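Local coordinates for protein pyruvate kinase 1 (Trypanosoma brucei brucei, PDB 4HYV) that catalyses the last step of glycolysis, transferring the phosphate of phosphoenolpyruvate to ADP to give pyruvate and ATP, at residues P15-R20 against E353-T358; A49-S54 against I81-K86; G87-T92 against A211-T216; G258-R263 against I294-M299. All blocks are in the same frame, centred on the assembly; numbering follows the deposited sequence.

Contact 1 (P15-R20 against E353-T358)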
loop_
_atom_site.group_PDB
_atom_site.type_symbol
_atom_site.label_atom_id
_atom_site.label_comp_id
_atom_site.label_asym_id
_atom_site.label_seq_id
_atom_site.Cartn_x
_atom_site.Cartn_y
_atom_site.Cartn_z
ATOM N N PRO A 15 -5.179 -26.283 11.560
ATOM C CA PRO A 15 -4.007 -26.756 12.295
ATOM C C PRO A 15 -3.110 -25.567 12.679
ATOM O O PRO A 15 -2.959 -24.638 11.889
ATOM C CB PRO A 15 -3.283 -27.641 11.261
ATOM C CG PRO A 15 -4.345 -28.005 10.264
ATOM C CD PRO A 15 -5.194 -26.771 10.169
ATOM N N VAL A 16 -2.468 -25.628 13.839
ATOM C CA VAL A 16 -1.438 -24.617 14.186
ATOM C C VAL A 16 -0.025 -25.009 13.741
ATOM O O VAL A 16 0.254 -26.170 13.462
ATOM C CB VAL A 16 -1.406 -24.296 15.691
ATOM C CG1 VAL A 16 -2.695 -23.609 16.106
ATOM C CG2 VAL A 16 -1.162 -25.556 16.518
ATOM N N ALA A 17 0.868 -24.026 13.743
ATOM C CA ALA A 17 2.250 -24.229 13.452
ATOM C C ALA A 17 2.806 -25.417 14.233
ATOM O O ALA A 17 2.505 -25.584 15.438
ATOM C CB ALA A 17 3.029 -22.951 13.779
ATOM N N LYS A 18 3.711 -26.167 13.601
ATOM C CA LYS A 18 4.311 -27.334 14.260
ATOM C C LYS A 18 5.565 -26.997 15.065
ATOM O O LYS A 18 5.952 -27.727 15.996
ATOM C CB LYS A 18 4.613 -28.427 13.238
ATOM C CG LYS A 18 3.419 -29.336 12.947
ATOM C CD LYS A 18 3.559 -30.001 11.591
ATOM C CE LYS A 18 3.484 -28.967 10.479
ATOM N NZ LYS A 18 4.152 -29.440 9.238
ATOM N N HIS A 19 6.179 -25.876 14.743
ATOM C CA HIS A 19 7.457 -25.509 15.358
ATOM C C HIS A 19 7.399 -24.170 15.973
ATOM O O HIS A 19 7.233 -23.173 15.287
ATOM C CB HIS A 19 8.545 -25.568 14.318
ATOM C CG HIS A 19 8.536 -26.856 13.542
ATOM N ND1 HIS A 19 8.658 -28.068 14.158
ATOM C CD2 HIS A 19 8.153 -27.126 12.209
ATOM C CE1 HIS A 19 8.521 -29.047 13.236
ATOM N NE2 HIS A 19 8.168 -28.467 12.051
ATOM N N ARG A 20 7.529 -24.133 17.276
ATOM C CA ARG A 20 7.341 -22.909 18.018
ATOM C C ARG A 20 8.518 -21.956 17.774
ATOM O O ARG A 20 9.659 -22.284 18.095
ATOM C CB ARG A 20 7.194 -23.203 19.536
ATOM C CG ARG A 20 6.960 -21.927 20.334
ATOM C CD ARG A 20 6.699 -22.192 21.794
ATOM N NE ARG A 20 7.371 -23.384 22.301
ATOM C CZ ARG A 20 8.540 -23.374 22.969
ATOM N NH1 ARG A 20 9.294 -22.261 23.045
ATOM N NH2 ARG A 20 9.000 -24.498 23.474
ATOM N N GLU A 353 -0.010 -20.441 19.029
ATOM C CA GLU A 353 -1.283 -19.872 18.581
ATOM C C GLU A 353 -1.106 -18.431 18.024
ATOM O O GLU A 353 -1.523 -18.136 16.908
ATOM C CB GLU A 353 -2.248 -19.866 19.780
ATOM C CG GLU A 353 -3.689 -20.213 19.506
ATOM C CD GLU A 353 -3.896 -21.324 18.493
ATOM O OE1 GLU A 353 -3.819 -22.518 18.869
ATOM O OE2 GLU A 353 -4.298 -20.991 17.357
ATOM N N ALA A 354 -0.460 -17.550 18.795
ATOM C CA ALA A 354 -0.202 -16.196 18.326
ATOM C C ALA A 354 0.663 -16.201 17.056
ATOM O O ALA A 354 0.400 -15.444 16.077
ATOM C CB ALA A 354 0.478 -15.361 19.434
ATOM N N GLN A 355 1.689 -17.057 17.059
ATOM C CA GLN A 355 2.551 -17.225 15.898
ATOM C C GLN A 355 1.768 -17.619 14.657
ATOM O O GLN A 355 1.914 -17.001 13.586
ATOM C CB GLN A 355 3.603 -18.269 16.219
ATOM C CG GLN A 355 4.415 -18.771 15.044
ATOM C CD GLN A 355 5.260 -19.971 15.452
ATOM O OE1 GLN A 355 5.498 -20.209 16.661
ATOM N NE2 GLN A 355 5.721 -20.731 14.469
ATOM N N SER A 356 0.858 -18.582 14.813
ATOM C CA SER A 356 -0.003 -19.004 13.705
ATOM C C SER A 356 -1.019 -17.939 13.257
ATOM O O SER A 356 -1.507 -17.979 12.136
ATOM C CB SER A 356 -0.724 -20.321 14.057
ATOM O OG SER A 356 0.222 -21.221 14.599
ATOM N N ALA A 357 -1.367 -17.032 14.165
ATOM C CA ALA A 357 -2.278 -15.921 13.854
ATOM C C ALA A 357 -1.548 -14.728 13.206
ATOM O O ALA A 357 -2.157 -13.719 12.917
ATOM C CB ALA A 357 -2.992 -15.456 15.127
ATOM N N THR A 358 -0.233 -14.812 13.100
ATOM C CA THR A 358 0.575 -13.690 12.594
ATOM C C THR A 358 0.566 -13.680 11.051
ATOM O O THR A 358 0.692 -14.717 10.435
ATOM C CB THR A 358 2.022 -13.811 13.103
ATOM O OG1 THR A 358 2.020 -13.762 14.533
ATOM C CG2 THR A 358 2.875 -12.687 12.577
#

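Contact 2 (A49-S54 against I81-K86). With K (potassium ion), chain D; PEP (phosphoenolpyruvate), chain E.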
loop_
_atom_site.group_PDB
_atom_site.type_symbol
_atom_site.label_atom_id
_atom_site.label_comp_id
_atom_site.label_asym_id
_atom_site.label_seq_id
_atom_site.Cartn_x
_atom_site.Cartn_y
_atom_site.Cartn_z
ATOM N N ALA A 49 17.261 -20.379 31.567
ATOM C CA ALA A 49 17.037 -20.408 32.995
ATOM C C ALA A 49 17.536 -19.109 33.589
ATOM O O ALA A 49 18.682 -18.692 33.355
ATOM C CB ALA A 49 17.783 -21.603 33.626
ATOM N N ARG A 50 16.679 -18.433 34.314
ATOM C CA ARG A 50 17.067 -17.135 34.917
ATOM C C ARG A 50 17.331 -17.298 36.401
ATOM O O ARG A 50 16.525 -17.916 37.125
ATOM C CB ARG A 50 15.972 -16.094 34.682
ATOM C CG ARG A 50 15.983 -14.910 35.618
ATOM C CD ARG A 50 14.736 -14.056 35.383
ATOM N NE ARG A 50 14.770 -12.801 36.128
ATOM C CZ ARG A 50 13.994 -12.517 37.186
ATOM N NH1 ARG A 50 13.056 -13.371 37.584
ATOM N NH2 ARG A 50 14.112 -11.329 37.797
ATOM N N MET A 51 18.498 -16.847 36.843
ATOM C CA MET A 51 18.774 -16.796 38.273
ATOM C C MET A 51 18.593 -15.383 38.775
ATOM O O MET A 51 19.251 -14.457 38.316
ATOM C CB MET A 51 20.199 -17.268 38.574
ATOM C CG MET A 51 20.537 -18.602 37.958
ATOM S SD MET A 51 22.298 -18.999 38.120
ATOM C CE MET A 51 23.056 -17.654 37.196
ATOM N N ASN A 52 17.764 -15.236 39.783
ATOM C CA ASN A 52 17.437 -13.927 40.269
ATOM C C ASN A 52 18.261 -13.578 41.498
ATOM O O ASN A 52 17.994 -14.052 42.601
ATOM C CB ASN A 52 15.962 -13.839 40.590
ATOM C CG ASN A 52 15.577 -12.471 41.091
ATOM O OD1 ASN A 52 16.366 -11.518 41.020
ATOM N ND2 ASN A 52 14.378 -12.363 41.616
ATOM N N PHE A 53 19.298 -12.792 41.290
ATOM C CA PHE A 53 20.285 -12.544 42.337
ATOM C C PHE A 53 19.805 -11.480 43.336
ATOM O O PHE A 53 20.581 -10.986 44.171
ATOM C CB PHE A 53 21.616 -12.136 41.715
ATOM C CG PHE A 53 22.499 -13.299 41.356
ATOM C CD1 PHE A 53 22.015 -14.340 40.563
ATOM C CD2 PHE A 53 23.795 -13.405 41.889
ATOM C CE1 PHE A 53 22.840 -15.405 40.210
ATOM C CE2 PHE A 53 24.613 -14.479 41.555
ATOM C CZ PHE A 53 24.152 -15.462 40.686
ATOM N N SER A 54 18.538 -11.100 43.226
ATOM C CA SER A 54 17.874 -10.455 44.324
ATOM C C SER A 54 17.858 -11.285 45.592
ATOM O O SER A 54 17.729 -10.739 46.687
ATOM C CB SER A 54 16.471 -10.054 43.932
ATOM O OG SER A 54 16.548 -8.930 43.099
ATOM N N ILE A 81 21.840 -19.677 30.292
ATOM C CA ILE A 81 21.801 -19.371 31.702
ATOM C C ILE A 81 21.954 -17.873 31.905
ATOM O O ILE A 81 22.927 -17.269 31.413
ATOM C CB ILE A 81 22.949 -20.076 32.422
ATOM C CG1 ILE A 81 22.694 -21.581 32.437
ATOM C CG2 ILE A 81 23.097 -19.553 33.853
ATOM C CD1 ILE A 81 23.761 -22.352 33.195
ATOM N N ALA A 82 20.940 -17.247 32.517
ATOM C CA ALA A 82 20.937 -15.799 32.694
ATOM C C ALA A 82 21.132 -15.447 34.142
ATOM O O ALA A 82 20.520 -16.049 35.028
ATOM C CB ALA A 82 19.650 -15.180 32.177
ATOM N N LEU A 83 22.006 -14.474 34.389
ATOM C CA LEU A 83 22.184 -13.944 35.738
ATOM C C LEU A 83 21.477 -12.615 35.796
ATOM O O LEU A 83 21.815 -11.697 35.059
ATOM C CB LEU A 83 23.688 -13.770 36.082
ATOM C CG LEU A 83 24.065 -13.392 37.541
ATOM C CD1 LEU A 83 25.563 -13.602 37.795
ATOM C CD2 LEU A 83 23.649 -11.961 37.895
ATOM N N ASP A 84 20.454 -12.530 36.637
ATOM C CA ASP A 84 19.645 -11.320 36.725
ATOM C C ASP A 84 20.073 -10.593 37.993
ATOM O O ASP A 84 20.054 -11.182 39.088
ATOM C CB ASP A 84 18.149 -11.688 36.777
ATOM C CG ASP A 84 17.233 -10.474 36.790
ATOM O OD1 ASP A 84 17.446 -9.589 37.646
ATOM O OD2 ASP A 84 16.271 -10.410 35.967
ATOM N N THR A 85 20.582 -9.371 37.844
ATOM C CA THR A 85 21.161 -8.676 38.998
ATOM C C THR A 85 20.112 -8.131 39.935
ATOM O O THR A 85 18.980 -7.808 39.526
ATOM C CB THR A 85 22.099 -7.534 38.609
ATOM O OG1 THR A 85 21.373 -6.553 37.883
ATOM C CG2 THR A 85 23.251 -8.037 37.766
ATOM N N LYS A 86 20.471 -8.089 41.213
ATOM C CA LYS A 86 19.761 -7.290 42.188
ATOM C C LYS A 86 19.686 -5.829 41.766
ATOM O O LYS A 86 18.590 -5.257 41.687
ATOM C CB LYS A 86 20.436 -7.426 43.579
ATOM C CG LYS A 86 19.818 -6.563 44.675
ATOM C CD LYS A 86 20.677 -6.653 45.947
ATOM C CE LYS A 86 20.175 -5.727 47.065
ATOM N NZ LYS A 86 18.775 -6.043 47.505
HETATM K K K D . 16.584 -9.023 40.127
HETATM C C1 PEP E . 10.575 -6.654 36.674
HETATM O O1 PEP E . 10.624 -5.721 37.532
HETATM O "O2'" PEP E . 9.613 -6.724 35.863
HETATM C C2 PEP E . 11.634 -7.743 36.680
HETATM C C3 PEP E . 11.730 -8.729 35.493
HETATM O O2 PEP E . 12.695 -7.609 37.517
HETATM P P PEP E . 12.612 -8.093 39.136
HETATM O O1P PEP E . 13.971 -8.852 39.219
HETATM O O2P PEP E . 12.089 -6.938 39.888
HETATM O O3P PEP E . 11.574 -9.276 39.208
HETATM O O HOH W 1 18.341 -8.594 48.513
HETATM O O HOH W 2 16.287 -6.301 40.837
#

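Contact 3 (G87-T92 against A211-T216)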
loop_
_atom_site.group_PDB
_atom_site.type_symbol
_atom_site.label_atom_id
_atom_site.label_comp_id
_atom_site.label_asym_id
_atom_site.label_seq_id
_atom_site.Cartn_x
_atom_site.Cartn_y
_atom_site.Cartn_z
ATOM N N GLY A 87 20.844 -5.213 41.516
ATOM C CA GLY A 87 20.890 -3.800 41.140
ATOM C C GLY A 87 20.474 -2.864 42.274
ATOM O O GLY A 87 20.375 -3.268 43.430
ATOM N N PRO A 88 20.214 -1.601 41.942
ATOM C CA PRO A 88 19.777 -0.582 42.892
ATOM C C PRO A 88 18.402 -0.846 43.518
ATOM O O PRO A 88 17.558 0.053 43.553
ATOM C CB PRO A 88 19.698 0.676 42.028
ATOM C CG PRO A 88 19.559 0.182 40.634
ATOM C CD PRO A 88 20.394 -1.055 40.588
ATOM N N GLU A 89 18.180 -2.049 44.023
ATOM C CA GLU A 89 16.901 -2.376 44.687
ATOM C C GLU A 89 16.774 -1.658 46.037
ATOM O O GLU A 89 17.767 -1.412 46.706
ATOM C CB GLU A 89 16.813 -3.869 44.937
ATOM C CG GLU A 89 15.884 -4.612 44.032
ATOM C CD GLU A 89 15.919 -6.094 44.307
ATOM O OE1 GLU A 89 15.811 -6.891 43.350
ATOM O OE2 GLU A 89 16.151 -6.458 45.474
ATOM N N ILE A 90 15.544 -1.385 46.458
ATOM C CA ILE A 90 15.307 -0.872 47.806
ATOM C C ILE A 90 14.233 -1.705 48.499
ATOM O O ILE A 90 13.196 -1.999 47.908
ATOM C CB ILE A 90 14.859 0.613 47.793
ATOM C CG1 ILE A 90 15.848 1.471 47.005
ATOM C CG2 ILE A 90 14.677 1.127 49.224
ATOM C CD1 ILE A 90 15.467 2.928 46.908
ATOM N N ARG A 91 14.477 -2.058 49.761
ATOM C CA ARG A 91 13.587 -2.964 50.509
ATOM C C ARG A 91 13.373 -2.508 51.965
ATOM O O ARG A 91 14.213 -1.810 52.545
ATOM C CB ARG A 91 14.131 -4.397 50.472
ATOM C CG ARG A 91 14.049 -5.046 49.091
ATOM C CD ARG A 91 14.392 -6.532 49.130
ATOM N NE ARG A 91 14.496 -7.111 47.790
ATOM C CZ ARG A 91 13.466 -7.600 47.092
ATOM N NH1 ARG A 91 13.663 -8.112 45.879
ATOM N NH2 ARG A 91 12.245 -7.609 47.617
ATOM N N THR A 92 12.242 -2.901 52.539
ATOM C CA THR A 92 12.050 -2.822 53.988
ATOM C C THR A 92 12.998 -3.778 54.714
ATOM O O THR A 92 13.583 -4.677 54.093
ATOM C CB THR A 92 10.609 -3.180 54.386
ATOM O OG1 THR A 92 10.393 -4.585 54.185
ATOM C CG2 THR A 92 9.613 -2.386 53.555
ATOM N N ALA A 211 20.334 -7.001 33.322
ATOM C CA ALA A 211 20.883 -5.932 34.171
ATOM C C ALA A 211 19.752 -5.040 34.673
ATOM O O ALA A 211 19.102 -4.358 33.893
ATOM C CB ALA A 211 21.914 -5.107 33.400
ATOM N N SER A 212 19.478 -5.104 35.973
ATOM C CA SER A 212 18.335 -4.427 36.516
ATOM C C SER A 212 18.510 -2.897 36.494
ATOM O O SER A 212 19.631 -2.371 36.658
ATOM C CB SER A 212 18.033 -4.932 37.922
ATOM O OG SER A 212 17.809 -6.330 37.927
ATOM N N PHE A 213 17.398 -2.194 36.272
ATOM C CA PHE A 213 17.334 -0.728 36.443
ATOM C C PHE A 213 18.266 0.072 35.561
ATOM O O PHE A 213 18.639 1.190 35.905
ATOM C CB PHE A 213 17.503 -0.321 37.917
ATOM C CG PHE A 213 16.436 -0.892 38.825
ATOM C CD1 PHE A 213 15.137 -0.387 38.797
ATOM C CD2 PHE A 213 16.714 -2.010 39.656
ATOM C CE1 PHE A 213 14.122 -0.972 39.570
ATOM C CE2 PHE A 213 15.705 -2.580 40.441
ATOM C CZ PHE A 213 14.407 -2.067 40.386
ATOM N N ILE A 214 18.595 -0.445 34.386
ATOM C CA ILE A 214 19.452 0.327 33.494
ATOM C C ILE A 214 18.769 1.639 33.107
ATOM O O ILE A 214 17.597 1.651 32.725
ATOM C CB ILE A 214 19.823 -0.459 32.235
ATOM C CG1 ILE A 214 20.780 -1.607 32.587
ATOM C CG2 ILE A 214 20.430 0.476 31.214
ATOM C CD1 ILE A 214 22.098 -1.149 33.188
ATOM N N ARG A 215 19.488 2.747 33.245
ATOM C CA ARG A 215 18.904 4.075 33.018
ATOM C C ARG A 215 19.552 4.799 31.851
ATOM O O ARG A 215 18.946 5.706 31.269
ATOM C CB ARG A 215 19.010 4.929 34.276
ATOM C CG ARG A 215 17.966 4.592 35.323
ATOM C CD ARG A 215 17.885 5.656 36.415
ATOM N NE ARG A 215 18.957 5.510 37.386
ATOM C CZ ARG A 215 19.641 6.529 37.919
ATOM N NH1 ARG A 215 19.354 7.784 37.587
ATOM N NH2 ARG A 215 20.615 6.293 38.793
ATOM N N THR A 216 20.804 4.439 31.538
ATOM C CA THR A 216 21.591 5.163 30.509
ATOM C C THR A 216 22.527 4.182 29.790
ATOM O O THR A 216 22.848 3.122 30.322
ATOM C CB THR A 216 22.510 6.225 31.167
ATOM O OG1 THR A 216 23.424 5.540 32.033
ATOM C CG2 THR A 216 21.674 7.256 31.991
#

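Contact 4 (G258-R263 against I294-M299). With PEP (phosphoenolpyruvate), chain E.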
loop_
_atom_site.group_PDB
_atom_site.type_symbol
_atom_site.label_atom_id
_atom_site.label_comp_id
_atom_site.label_asym_id
_atom_site.label_seq_id
_atom_site.Cartn_x
_atom_site.Cartn_y
_atom_site.Cartn_z
ATOM N N GLY A 258 20.614 -6.667 23.966
ATOM C CA GLY A 258 19.152 -6.785 23.904
ATOM C C GLY A 258 18.512 -6.097 25.093
ATOM O O GLY A 258 19.205 -5.502 25.921
ATOM N N ILE A 259 17.214 -6.320 25.263
ATOM C CA ILE A 259 16.415 -5.560 26.203
ATOM C C ILE A 259 15.382 -6.490 26.875
ATOM O O ILE A 259 14.781 -7.376 26.214
ATOM C CB ILE A 259 15.640 -4.443 25.473
ATOM C CG1 ILE A 259 16.604 -3.401 24.892
ATOM C CG2 ILE A 259 14.598 -3.808 26.407
ATOM C CD1 ILE A 259 17.427 -2.669 25.945
ATOM N N MET A 260 15.076 -6.194 28.139
ATOM C CA MET A 260 13.903 -6.745 28.782
ATOM C C MET A 260 12.942 -5.647 29.137
ATOM O O MET A 260 13.325 -4.665 29.772
ATOM C CB MET A 260 14.294 -7.484 30.056
ATOM C CG MET A 260 13.156 -8.320 30.618
ATOM S SD MET A 260 13.424 -8.781 32.321
ATOM C CE MET A 260 14.593 -10.131 32.088
ATOM N N VAL A 261 11.685 -5.789 28.727
ATOM C CA VAL A 261 10.637 -4.911 29.257
ATOM C C VAL A 261 10.224 -5.422 30.631
ATOM O O VAL A 261 9.491 -6.420 30.741
ATOM C CB VAL A 261 9.378 -4.861 28.362
ATOM C CG1 VAL A 261 8.459 -3.742 28.846
ATOM C CG2 VAL A 261 9.780 -4.660 26.901
ATOM N N ALA A 262 10.770 -4.805 31.670
ATOM C CA ALA A 262 10.691 -5.375 33.007
ATOM C C ALA A 262 9.454 -4.805 33.699
ATOM O O ALA A 262 9.541 -3.805 34.418
ATOM C CB ALA A 262 11.964 -5.041 33.795
ATOM N N ARG A 263 8.290 -5.377 33.378
ATOM C CA ARG A 263 7.030 -4.679 33.555
ATOM C C ARG A 263 6.680 -4.503 35.043
ATOM O O ARG A 263 5.902 -3.642 35.389
ATOM C CB ARG A 263 5.895 -5.398 32.795
ATOM C CG ARG A 263 6.019 -5.298 31.249
ATOM C CD ARG A 263 4.783 -5.866 30.563
ATOM N NE ARG A 263 4.427 -7.189 31.081
ATOM C CZ ARG A 263 3.378 -7.883 30.663
ATOM N NH1 ARG A 263 2.640 -7.411 29.668
ATOM N NH2 ARG A 263 3.061 -9.055 31.233
ATOM N N ILE A 294 12.819 -9.295 25.415
ATOM C CA ILE A 294 12.045 -10.181 26.321
ATOM C C ILE A 294 10.950 -9.378 27.000
ATOM O O ILE A 294 11.205 -8.301 27.527
ATOM C CB ILE A 294 12.950 -10.726 27.412
ATOM C CG1 ILE A 294 14.235 -11.287 26.797
ATOM C CG2 ILE A 294 12.231 -11.758 28.247
ATOM C CD1 ILE A 294 15.281 -11.649 27.845
ATOM N N CYS A 295 9.719 -9.875 26.922
ATOM C CA CYS A 295 8.642 -9.354 27.709
ATOM C C CYS A 295 8.517 -10.124 29.061
ATOM O O CYS A 295 8.445 -11.347 29.075
ATOM C CB CYS A 295 7.354 -9.456 26.927
ATOM S SG CYS A 295 6.008 -8.627 27.774
ATOM N N ALA A 296 8.456 -9.393 30.177
ATOM C CA ALA A 296 8.524 -10.007 31.501
ATOM C C ALA A 296 7.406 -9.568 32.448
ATOM O O ALA A 296 6.927 -8.446 32.381
ATOM C CB ALA A 296 9.886 -9.767 32.146
ATOM N N THR A 297 6.996 -10.501 33.310
ATOM C CA THR A 297 6.454 -10.231 34.646
ATOM C C THR A 297 4.918 -10.264 34.692
ATOM O O THR A 297 4.246 -9.568 33.929
ATOM C CB THR A 297 6.984 -8.938 35.296
ATOM O OG1 THR A 297 8.430 -9.012 35.466
ATOM C CG2 THR A 297 6.293 -8.735 36.673
ATOM N N GLN A 298 4.398 -11.152 35.531
ATOM C CA GLN A 298 2.962 -11.351 35.701
ATOM C C GLN A 298 2.210 -11.795 34.439
ATOM O O GLN A 298 1.001 -11.623 34.350
ATOM C CB GLN A 298 2.302 -10.111 36.301
ATOM C CG GLN A 298 2.749 -9.794 37.725
ATOM C CD GLN A 298 1.920 -8.677 38.335
ATOM O OE1 GLN A 298 1.502 -7.723 37.640
ATOM N NE2 GLN A 298 1.540 -8.860 39.588
ATOM N N MET A 299 2.898 -12.440 33.508
ATOM C CA MET A 299 2.223 -12.908 32.282
ATOM C C MET A 299 1.184 -13.991 32.522
ATOM O O MET A 299 0.153 -14.017 31.871
ATOM C CB MET A 299 3.247 -13.340 31.236
ATOM C CG MET A 299 4.284 -12.247 30.974
ATOM S SD MET A 299 5.084 -12.374 29.375
ATOM C CE MET A 299 3.824 -11.695 28.293
HETATM C C1 PEP E . 10.575 -6.654 36.674
HETATM O O1 PEP E . 10.624 -5.721 37.532
HETATM O "O2'" PEP E . 9.613 -6.724 35.863
HETATM C C2 PEP E . 11.634 -7.743 36.680
HETATM C C3 PEP E . 11.730 -8.729 35.493
HETATM O O2 PEP E . 12.695 -7.609 37.517
HETATM P P PEP E . 12.612 -8.093 39.136
HETATM O O1P PEP E . 13.971 -8.852 39.219
HETATM O O2P PEP E . 12.089 -6.938 39.888
HETATM O O3P PEP E . 11.574 -9.276 39.208
#

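Contact 1 (P15-R20 against E353-T358)
The end of helix 340-356, at Gln-355 and Ser-356, grips the loop that leads from helix 3-8 into the first barrel strand, at Ala-17 and His-19. It does so largely through polar side-chain atoms working on backbone groups. Gln-355 carries its CG anti to the backbone N (chi1 168°) and runs extended from there, which brings its amide alongside the loop. Gln-355 NE2 donates to His-19 O at 3.0 Å in an almost straight bond (172° at the hydrogen) that lies in the plane of the amide, while OE1 accepts from the backbone N of Ala-21. The backbone at His-19 and Ala-21 is thus held by both ends of one amide. Gln-355 NE2 also packs 3.6 Å from Ala-17 CB. The Ser-356 hydroxyl lies beside its own backbone N; there OG takes the N-H of Ala-17 at 3.0 Å (170°) and also bonds the carbonyl of Val-352, one turn back in the helix. Val-16 meets Glu-353 at about a right angle, its CG1 set against the carboxylate, 3.2 Å from OE1 and 3.3 Å from OE2. That OE1 makes a salt bridge to Lys-274 of the second subunit. With its NH2 and its carbonyl both engaged by backbone partners, the Gln-355 amide has its flip fixed, and the Ser-356 hydroxyl, spending its proton on Val-352 O, is left to act as an acceptor toward Ala-17.

Contact 2 (A49-S54 against I81-K86)
Arg-50 stretches along the sheet toward Asp-84 of the neighbouring strand, its CG anti to the backbone N (chi1 159°) and its chain extended as far as NE. Arg-50 CG passes 4.1 Å from Asp-84 CB, and Arg-50 NE then donates to Asp-84 OD2 at 2.8 Å. This oxygen lies in the guanidinium plane, yet the donor stands above the carboxylate plane, the two groups being turned 79° apart. At the tip, Arg-50 NH2 reaches phosphoenolpyruvate O1P at 2.9 Å and makes a weak bond back to OD2, while NH1 is taken by Thr-27. Asn-52 CB lies over the rim of one face of the guanidinium. The other carboxylate oxygen, Asp-84 OD1, binds potassium at 2.7 Å, as does Asn-52 OD1 at the same distance; Ser-54 OG, Thr-85 O, a water and the ligand's O1P complete the site. Lys-239 adds a second positive partner to OD2. On the opposite side of the sheet Leu-83 CG sits over the Phe-53 ring, 3.7 Å from its centroid, a CH-pi contact. Parallel neighbours of a beta-alpha-beta unit are the repeating element of a TIM barrel; the active site lies at the strands' C-terminal ends, here holding potassium and the ligand's phosphate.

Contact 3 (G87-T92 against A211-T216)
Pro-88 and Phe-213 lie side by side but run in opposite directions, so that the proline ring passes the root of the phenylalanine. Pro-88 CG touches Phe-213 CB at 3.4 Å and CD2 at 3.7 Å, and Pro-88 CD follows at 3.9 Å from the same CD2, an oblique approach to the ring. Further out, Glu-89 crosses Phe-213 at about a right angle, bringing its CG to 4.1 Å from Phe-213 CE2. Its carboxylate plane stands 84° from the ring plane, and its OE2 turns back to its own segment, where Arg-91 NE makes a salt bridge at 2.9 Å. Both partners sit on loops at the C-terminal ends of neighbouring barrel strands, 80-84 and 208-211. The first loop leaves the barrel for the mixed sheet that includes strands 107-111 and 178-179, inserted after the third barrel strand as in other pyruvate kinases. Tight turns set up the meeting on each side: Pro-88 centres an inverse gamma turn, closed by Glu-89 N to Gly-87 O, and Phe-213 occupies a positive-phi position (61°) of a type II turn running from Ala-211 to Ile-214. Phe-213 CG lies anti to its carbonyl carbon (chi1 -60°), which directs the ring to the proline, while Phe-213 N is held by Glu-241. Ser-212, beside Gly-87, turns its OG to Thr-85 O and Lys-239, next to the bound potassium.

Contact 4 (G258-R263 against I294-M299)
Strands 258-262 and 294-296 run parallel, 4.8 Å apart and crossing at -18°, with Ile-294 bonding both Ile-259 O through its N and Val-261 N through its O, and Ala-296 N closing on Val-261 O. On the face shared with Ala-296, Met-260 carries its SD 3.7 Å from Ala-296 CB and 3.6 Å from phosphoenolpyruvate C3, so the sulfur lies against the methylene end of the ligand. Beyond the strands Arg-263 takes over. Its chain bends at chi3 (-49°), laying the guanidinium along residues 296-299: Arg-263 NE donates to Ala-296 O at 3.1 Å from above the carbonyl plane, and Arg-263 NH2 to Thr-297 O at 3.0 Å. Cys-295 SG lies over one face of the group near its rim, 3.8 Å above its plane, and Met-299 CG comes within 3.4 Å of Arg-263 NH2. A salt bridge from NH2 to Asp-316 and a bond from NH1 to Gln-279 complete the set, and Arg-263 O meets Arg-311 of the second subunit. The arginine therefore uses all three nitrogens as donors, its charge probably balanced by Asp-316, and pins the turn carrying Thr-297 next to the bound substrate.

In the fold
Contacts 2, 3 and 4 sit at one end of the same barrel, their centres about 13 Å (2 to 3), about 13 Å (2 to 4) and about 15 Å (3 to 4) apart. Contacts 2 and 4 come at phosphoenolpyruvate from different directions, one holding its phosphate through potassium and arginine, the other lying along its methylene and carboxylate end; they also meet directly where Met-260 CE lies 4.2 Å from Asp-84 OD2. Contact 3 continues contact 2 along the chain. Contact 1 stands apart, its centre about 22 Å from that of contact 4 and about 30 Å from that of contact 2, yet its segments flank the whole barrel in sequence. Both contacts 1 and 4 reach the second subunit.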